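PDB 4FC4: nitrite transporter NirC from Salmonella enterica subsp. enterica serovar Typhimurium, which moves nitrite across the cytoplasmic membrane in both directions, as a pentameric channel of the formate/nitrite transporter family. Local coordinates for residues B[6-11]-B[170-175]; B[78-83]-B[232-237]; B[87-92]-B[244-249]. All blocks are in the same frame, centred on the assembly; numbering follows the deposited sequence.

Contact 1: residues B[6-11]-B[170-175]; sequences INKCAA and MAIRTE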
# COMPACT_ATOMS: atom_id res chain seq x y z
N ILE B 6 20.06 20.47 4.18
CA ILE B 6 21.34 20.60 4.81
C ILE B 6 21.25 21.38 6.11
O ILE B 6 21.74 20.91 7.14
CB ILE B 6 22.38 21.15 3.82
CG1 ILE B 6 22.82 20.02 2.88
CG2 ILE B 6 23.61 21.74 4.53
CD1 ILE B 6 23.28 20.57 1.55
N ASN B 7 20.56 22.52 6.10
CA ASN B 7 20.40 23.30 7.36
C ASN B 7 19.65 22.57 8.44
O ASN B 7 20.04 22.67 9.59
CB ASN B 7 19.80 24.67 7.13
CG ASN B 7 20.74 25.59 6.38
OD1 ASN B 7 20.30 26.46 5.64
ND2 ASN B 7 22.05 25.38 6.53
N LYS B 8 18.61 21.82 8.07
CA LYS B 8 17.97 20.89 8.99
C LYS B 8 18.90 19.83 9.59
O LYS B 8 18.86 19.59 10.81
CB LYS B 8 16.76 20.25 8.32
CG LYS B 8 15.47 21.03 8.47
CD LYS B 8 14.66 21.05 7.17
CE LYS B 8 13.21 20.68 7.42
NZ LYS B 8 12.52 20.75 6.11
N CYS B 9 19.76 19.22 8.77
CA CYS B 9 20.75 18.26 9.30
C CYS B 9 21.76 18.89 10.24
O CYS B 9 22.12 18.33 11.28
CB CYS B 9 21.52 17.63 8.17
SG CYS B 9 20.51 16.60 7.10
N ALA B 10 22.22 20.05 9.83
CA ALA B 10 23.07 20.89 10.61
C ALA B 10 22.40 21.37 11.94
O ALA B 10 23.07 21.45 12.96
CB ALA B 10 23.51 22.08 9.76
N ALA B 11 21.10 21.68 11.93
CA ALA B 11 20.43 22.06 13.18
C ALA B 11 20.31 20.79 14.01
O ALA B 11 20.54 20.81 15.21
CB ALA B 11 19.08 22.70 12.94
N MET B 170 15.61 11.43 2.46
CA MET B 170 14.31 11.54 1.79
C MET B 170 13.17 11.79 2.77
O MET B 170 12.23 12.50 2.47
CB MET B 170 14.02 10.31 0.93
CG MET B 170 14.92 10.12 -0.27
SD MET B 170 14.37 8.66 -1.17
CE MET B 170 13.09 9.38 -2.15
N ALA B 171 13.25 11.16 3.95
CA ALA B 171 12.28 11.41 5.03
C ALA B 171 12.31 12.86 5.46
O ALA B 171 11.25 13.47 5.61
CB ALA B 171 12.54 10.49 6.21
N ILE B 172 13.50 13.46 5.58
CA ILE B 172 13.56 14.88 5.94
C ILE B 172 12.89 15.77 4.90
O ILE B 172 12.29 16.79 5.26
CB ILE B 172 14.98 15.35 6.23
CG1 ILE B 172 15.41 14.81 7.59
CG2 ILE B 172 15.06 16.87 6.27
CD1 ILE B 172 16.89 14.97 7.84
N ARG B 173 12.97 15.37 3.62
CA ARG B 173 12.48 16.16 2.47
C ARG B 173 11.00 15.95 2.09
O ARG B 173 10.49 16.57 1.16
CB ARG B 173 13.37 15.83 1.29
CG ARG B 173 14.78 16.37 1.53
CD ARG B 173 15.77 15.80 0.54
NE ARG B 173 15.40 16.10 -0.85
CZ ARG B 173 15.67 17.24 -1.46
NH1 ARG B 173 16.29 18.19 -0.80
NH2 ARG B 173 15.32 17.45 -2.74
N THR B 174 10.35 15.05 2.81
CA THR B 174 8.92 14.71 2.60
C THR B 174 8.10 14.79 3.90
O THR B 174 8.65 14.93 5.00
CB THR B 174 8.75 13.29 1.95
OG1 THR B 174 9.43 12.28 2.73
CG2 THR B 174 9.32 13.31 0.50
N GLU B 175 6.80 14.64 3.75
CA GLU B 175 5.82 14.73 4.84
C GLU B 175 5.00 13.43 5.01
O GLU B 175 4.88 12.62 4.10
CB GLU B 175 4.89 15.92 4.53
CG GLU B 175 4.93 17.14 5.47
CD GLU B 175 6.27 17.39 6.18
OE1 GLU B 175 7.02 18.25 5.68
OE2 GLU B 175 6.57 16.77 7.24

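Contact 2: residues B[78-83]-B[232-237]; sequences ELFTGH and GNTLSG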
# COMPACT_ATOMS: atom_id res chain seq x y z
N GLU B 78 18.41 7.95 18.82
CA GLU B 78 19.67 8.36 18.15
C GLU B 78 20.45 7.19 17.54
O GLU B 78 20.83 6.29 18.24
CB GLU B 78 20.55 9.20 19.08
CG GLU B 78 19.79 10.38 19.66
CD GLU B 78 19.51 11.53 18.66
OE1 GLU B 78 20.11 11.58 17.55
OE2 GLU B 78 18.72 12.46 19.01
N LEU B 79 20.66 7.22 16.23
CA LEU B 79 21.19 6.10 15.48
C LEU B 79 22.56 6.50 14.98
O LEU B 79 22.72 7.50 14.31
CB LEU B 79 20.27 5.76 14.27
CG LEU B 79 20.59 4.47 13.48
CD1 LEU B 79 20.69 3.26 14.41
CD2 LEU B 79 19.60 4.21 12.29
N PHE B 80 23.56 5.70 15.31
CA PHE B 80 24.92 6.07 14.99
C PHE B 80 25.06 6.27 13.47
O PHE B 80 25.75 7.22 13.05
CB PHE B 80 25.93 5.04 15.53
CG PHE B 80 27.21 4.99 14.73
CD1 PHE B 80 27.30 4.18 13.59
CD2 PHE B 80 28.31 5.80 15.09
CE1 PHE B 80 28.48 4.16 12.84
CE2 PHE B 80 29.48 5.78 14.33
CZ PHE B 80 29.57 4.96 13.21
N THR B 81 24.42 5.42 12.66
CA THR B 81 24.68 5.47 11.21
C THR B 81 24.15 6.75 10.61
O THR B 81 24.70 7.25 9.65
CB THR B 81 24.14 4.22 10.46
OG1 THR B 81 22.76 4.04 10.80
CG2 THR B 81 24.95 2.96 10.88
N GLY B 82 23.10 7.31 11.20
CA GLY B 82 22.52 8.58 10.74
C GLY B 82 23.38 9.73 11.26
O GLY B 82 23.58 10.73 10.56
N HIS B 83 23.90 9.58 12.48
CA HIS B 83 24.83 10.54 13.02
C HIS B 83 26.01 10.78 12.11
O HIS B 83 26.51 11.94 12.01
CB HIS B 83 25.26 10.16 14.46
CG HIS B 83 24.21 10.46 15.51
ND1 HIS B 83 24.50 10.55 16.81
CD2 HIS B 83 22.82 10.67 15.40
CE1 HIS B 83 23.39 10.84 17.53
NE2 HIS B 83 22.35 10.92 16.67
N GLY B 232 32.74 1.20 7.17
CA GLY B 232 32.11 1.31 5.85
C GLY B 232 30.85 2.16 5.90
O GLY B 232 30.64 3.01 5.03
N ASN B 233 30.01 1.91 6.90
CA ASN B 233 28.84 2.77 7.17
C ASN B 233 29.25 4.26 7.22
O ASN B 233 28.52 5.13 6.69
CB ASN B 233 28.14 2.40 8.50
CG ASN B 233 27.38 1.09 8.46
OD1 ASN B 233 27.05 0.53 9.53
ND2 ASN B 233 27.05 0.59 7.25
N THR B 234 30.39 4.52 7.88
CA THR B 234 30.91 5.86 8.13
C THR B 234 31.38 6.55 6.85
O THR B 234 30.98 7.67 6.60
CB THR B 234 32.07 5.82 9.15
OG1 THR B 234 31.61 5.13 10.32
CG2 THR B 234 32.53 7.21 9.53
N LEU B 235 32.19 5.87 6.03
CA LEU B 235 32.44 6.30 4.64
C LEU B 235 31.23 6.89 3.87
O LEU B 235 31.27 8.02 3.39
CB LEU B 235 33.06 5.17 3.79
CG LEU B 235 33.33 5.62 2.35
CD1 LEU B 235 34.25 6.84 2.32
CD2 LEU B 235 33.97 4.53 1.51
N SER B 236 30.18 6.10 3.70
CA SER B 236 29.02 6.53 2.89
C SER B 236 28.19 7.66 3.57
O SER B 236 27.71 8.57 2.89
CB SER B 236 28.16 5.33 2.49
OG SER B 236 27.80 4.54 3.62
N GLY B 237 28.08 7.63 4.90
CA GLY B 237 27.37 8.66 5.64
C GLY B 237 28.09 9.98 5.53
O GLY B 237 27.50 10.98 5.17

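Contact 3: residues B[87-92]-B[244-249]; sequences LTLGVK and GYWYAT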
# COMPACT_ATOMS: atom_id res chain seq x y z
N LEU B 87 26.21 14.82 11.57
CA LEU B 87 27.36 15.47 12.17
C LEU B 87 28.31 16.01 11.11
O LEU B 87 28.91 17.05 11.31
CB LEU B 87 28.05 14.54 13.15
CG LEU B 87 27.15 14.03 14.28
CD1 LEU B 87 27.99 13.23 15.26
CD2 LEU B 87 26.49 15.17 15.04
N THR B 88 28.39 15.35 9.96
CA THR B 88 29.27 15.79 8.89
C THR B 88 28.78 17.15 8.39
O THR B 88 29.57 18.15 8.36
CB THR B 88 29.30 14.75 7.74
OG1 THR B 88 30.09 13.63 8.16
CG2 THR B 88 29.89 15.35 6.46
N LEU B 89 27.49 17.19 8.03
CA LEU B 89 26.82 18.40 7.60
C LEU B 89 26.91 19.47 8.67
O LEU B 89 27.08 20.64 8.36
CB LEU B 89 25.34 18.12 7.20
CG LEU B 89 25.28 17.29 5.90
CD1 LEU B 89 23.88 16.85 5.52
CD2 LEU B 89 25.88 18.09 4.75
N GLY B 90 26.81 19.08 9.94
CA GLY B 90 27.01 20.03 11.07
C GLY B 90 28.40 20.66 11.09
O GLY B 90 28.52 21.90 11.23
N VAL B 91 29.44 19.84 10.92
CA VAL B 91 30.82 20.39 10.85
C VAL B 91 30.93 21.32 9.65
O VAL B 91 31.43 22.44 9.76
CB VAL B 91 31.91 19.27 10.83
CG1 VAL B 91 33.30 19.83 10.59
CG2 VAL B 91 31.87 18.44 12.13
N LYS B 92 30.43 20.87 8.50
CA LYS B 92 30.50 21.66 7.26
C LYS B 92 29.72 23.00 7.36
O LYS B 92 30.21 24.05 6.93
CB LYS B 92 30.05 20.79 6.06
CG LYS B 92 31.17 19.94 5.43
CD LYS B 92 32.01 20.82 4.49
CE LYS B 92 33.46 20.37 4.37
NZ LYS B 92 34.33 21.55 4.50
N GLY B 244 28.88 14.56 -0.28
CA GLY B 244 28.13 14.55 -1.56
C GLY B 244 27.15 15.70 -1.71
O GLY B 244 27.25 16.51 -2.64
N TYR B 245 26.22 15.81 -0.78
CA TYR B 245 25.18 16.84 -0.90
C TYR B 245 25.67 18.25 -0.62
O TYR B 245 25.22 19.22 -1.25
CB TYR B 245 23.91 16.48 -0.15
CG TYR B 245 23.01 15.55 -0.96
CD1 TYR B 245 22.32 16.04 -2.06
CD2 TYR B 245 22.83 14.20 -0.61
CE1 TYR B 245 21.47 15.25 -2.82
CE2 TYR B 245 21.95 13.38 -1.37
CZ TYR B 245 21.30 13.92 -2.49
OH TYR B 245 20.47 13.21 -3.29
N TRP B 246 26.65 18.35 0.28
CA TRP B 246 27.36 19.60 0.48
C TRP B 246 27.93 20.16 -0.81
O TRP B 246 27.66 21.29 -1.14
CB TRP B 246 28.44 19.48 1.55
CG TRP B 246 29.07 20.82 1.83
CD1 TRP B 246 30.27 21.34 1.32
CD2 TRP B 246 28.52 21.90 2.68
NE1 TRP B 246 30.49 22.59 1.79
CE2 TRP B 246 29.48 23.00 2.61
CE3 TRP B 246 27.38 22.05 3.47
CZ2 TRP B 246 29.29 24.20 3.31
CZ3 TRP B 246 27.19 23.27 4.17
CH2 TRP B 246 28.13 24.31 4.09
N TYR B 247 28.66 19.37 -1.59
CA TYR B 247 29.21 19.91 -2.86
C TYR B 247 28.22 19.97 -4.03
O TYR B 247 28.59 20.44 -5.09
CB TYR B 247 30.49 19.19 -3.25
CG TYR B 247 31.58 19.48 -2.27
CD1 TYR B 247 32.22 20.74 -2.26
CD2 TYR B 247 31.94 18.53 -1.31
CE1 TYR B 247 33.22 21.04 -1.34
CE2 TYR B 247 32.95 18.81 -0.39
CZ TYR B 247 33.58 20.07 -0.42
OH TYR B 247 34.54 20.35 0.51
N ALA B 248 26.99 19.50 -3.82
CA ALA B 248 25.92 19.48 -4.85
C ALA B 248 25.04 20.75 -4.85
O ALA B 248 24.30 21.01 -5.81
CB ALA B 248 25.04 18.22 -4.71
N THR B 249 25.10 21.50 -3.76
CA THR B 249 24.30 22.72 -3.61
C THR B 249 24.92 23.86 -4.44
O THR B 249 26.11 24.17 -4.29
CB THR B 249 24.16 23.14 -2.12
OG1 THR B 249 25.39 23.74 -1.68
CG2 THR B 249 23.88 21.95 -1.25

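Contact 1: residues B[6-11]-B[170-175]
K8 and I172 set the register here, their CA atoms 8.1 Å apart, where a turn near the start of helix 3-22 lies beside the C-terminal end of helix 150-172. The first segment is regular helix; the second comes from the end of its helix and the loop that follows. There the hydroxyl of T174 turns back on the last turn, OG1 giving a 2.8 Å hydrogen bond to M170 O from a position tilted 31° out of the carbonyl plane.

Two side chains of helix 3-22 receive I172. Its CG1 branch sits beside its own backbone N (chi1 -74°) and then runs out extended, which carries CD1 to within 4.0 Å of C9 SG; F86 of helix 80-93 touches both residues. K8 passes along the other branch, its CD 4.3 Å from I172 CG2, in a chain bent at chi2 and chi3. Its NZ stops 4.1 Å from I172 O, too far for a hydrogen bond, and stays 6.1 Å from E175 OE1.

Polar ties around the contact run elsewhere. R173 NH1 bonds T5 OG1, so helix 3-22 is tied to the end of helix 150-172, while R173 NE bonds I74 O of the second subunit. K179 NZ holds A171 O and T174 O and makes a long, weak ion pair with E175 OE2.

The chemistry is therefore a small apolar touch between the buried C9 sulfur and the I172 methyl, edged by an exposed lysine. The ammonium could feel the nearby carbonyl and carboxylate, but probably only as a diffuse attraction.

Contact 2: residues B[78-83]-B[232-237]
CG anti to the backbone N (chi1 153°) carries the F80 ring across to T234, which keeps OG1 beside its own N. T234 OG1 comes to the edge of the ring, near its plane, 3.5 Å from F80 CZ, while making its hydrogen bond to T230 O, one turn earlier. In T81 the hydroxyl takes the place between N and carbonyl carbon (chi1 52°), where its polar partner is H197, leaving CG2 to face the amide of N233, 3.5 Å from its OD1. The methyl also lies 4.0 Å from N233 CB, so it rests against the root of that side chain as well as its oxygen.

This is the buried middle of the FNT protomer, where helix 80-93 starts after an interruption, with L79 as N-cap residue, and packs against helix 219-248. The N233 amide is gripped at both ends: OD1 accepts from S198 N and ND2 donates to G157 O. N161 ND2 bonds both T81 O and N233 O, bridging the two segments from helix 150-172. Across the first turn of helix 80-93, H83 NE2 lies doubtfully close to E78 OE1.

Contact 3: residues B[87-92]-B[244-249]
K92 covers one face of the W246 indole, while the aromatic ring of Y247 stands at the indole's edge. K92 CB lies 3.8 Å above the indole plane, over its centre. Further along, CD sits 3.6 Å from the centroid of the five-membered ring, 13° off its normal, a CH-pi contact. The backbone takes part as well: K92 O comes within 3.5 Å of W246 CH2. At the edge Y247 CE1 lies in the indole plane, and W246 CD1 in turn lies above the centre of the Y247 ring.

W246 is swung out with CG anti to its backbone N (chi1 -174°), which places the indole against helix 80-93. L89 meets the root of the side chain, its CD2 4.3 Å from W246 CB. In the FNT fold this joins the C-terminal ends of helix 80-93 and of the last helix, 219-248. The axes of the short segments 87-92 and 244-248 approach to 10.7 Å at 40°, a spacing bridged mainly by side chains.

The lysine chain bends at chi2 and chi4 and crosses Y247 at about a right angle, K92 CE 4.0 Å from the tyrosine OH. On the backbone of W246, the carbonyl O receives a weak hydrogen bond from T249 OG1. Y245 turns to the subunit interface, where its hydroxyl bonds G76 O and Y37 OH of the second subunit.

How the contacts relate
Contacts 2 and 3 are successive meetings of helix 80-93 with helix 219-248, their centres 14 Å apart: contact 2 lies about 8 Å from the centre of the chain, contact 3 about 20 Å from it. Contact 1 sits beside contact 3, centres 12 Å apart, and the two touch directly through helix 3-22: C9 CB is 3.6 Å from L89 CD1, and I6 CG2 is 3.9 Å from W246 CZ3. Both also touch the second subunit, which contact 2 does not. Contacts 1 and 2 remain separate, their nearest atoms about 7 Å apart. Of the three, contact 2 probably lies nearest the ion path, since T81 pairs with H197, probably the pore histidine.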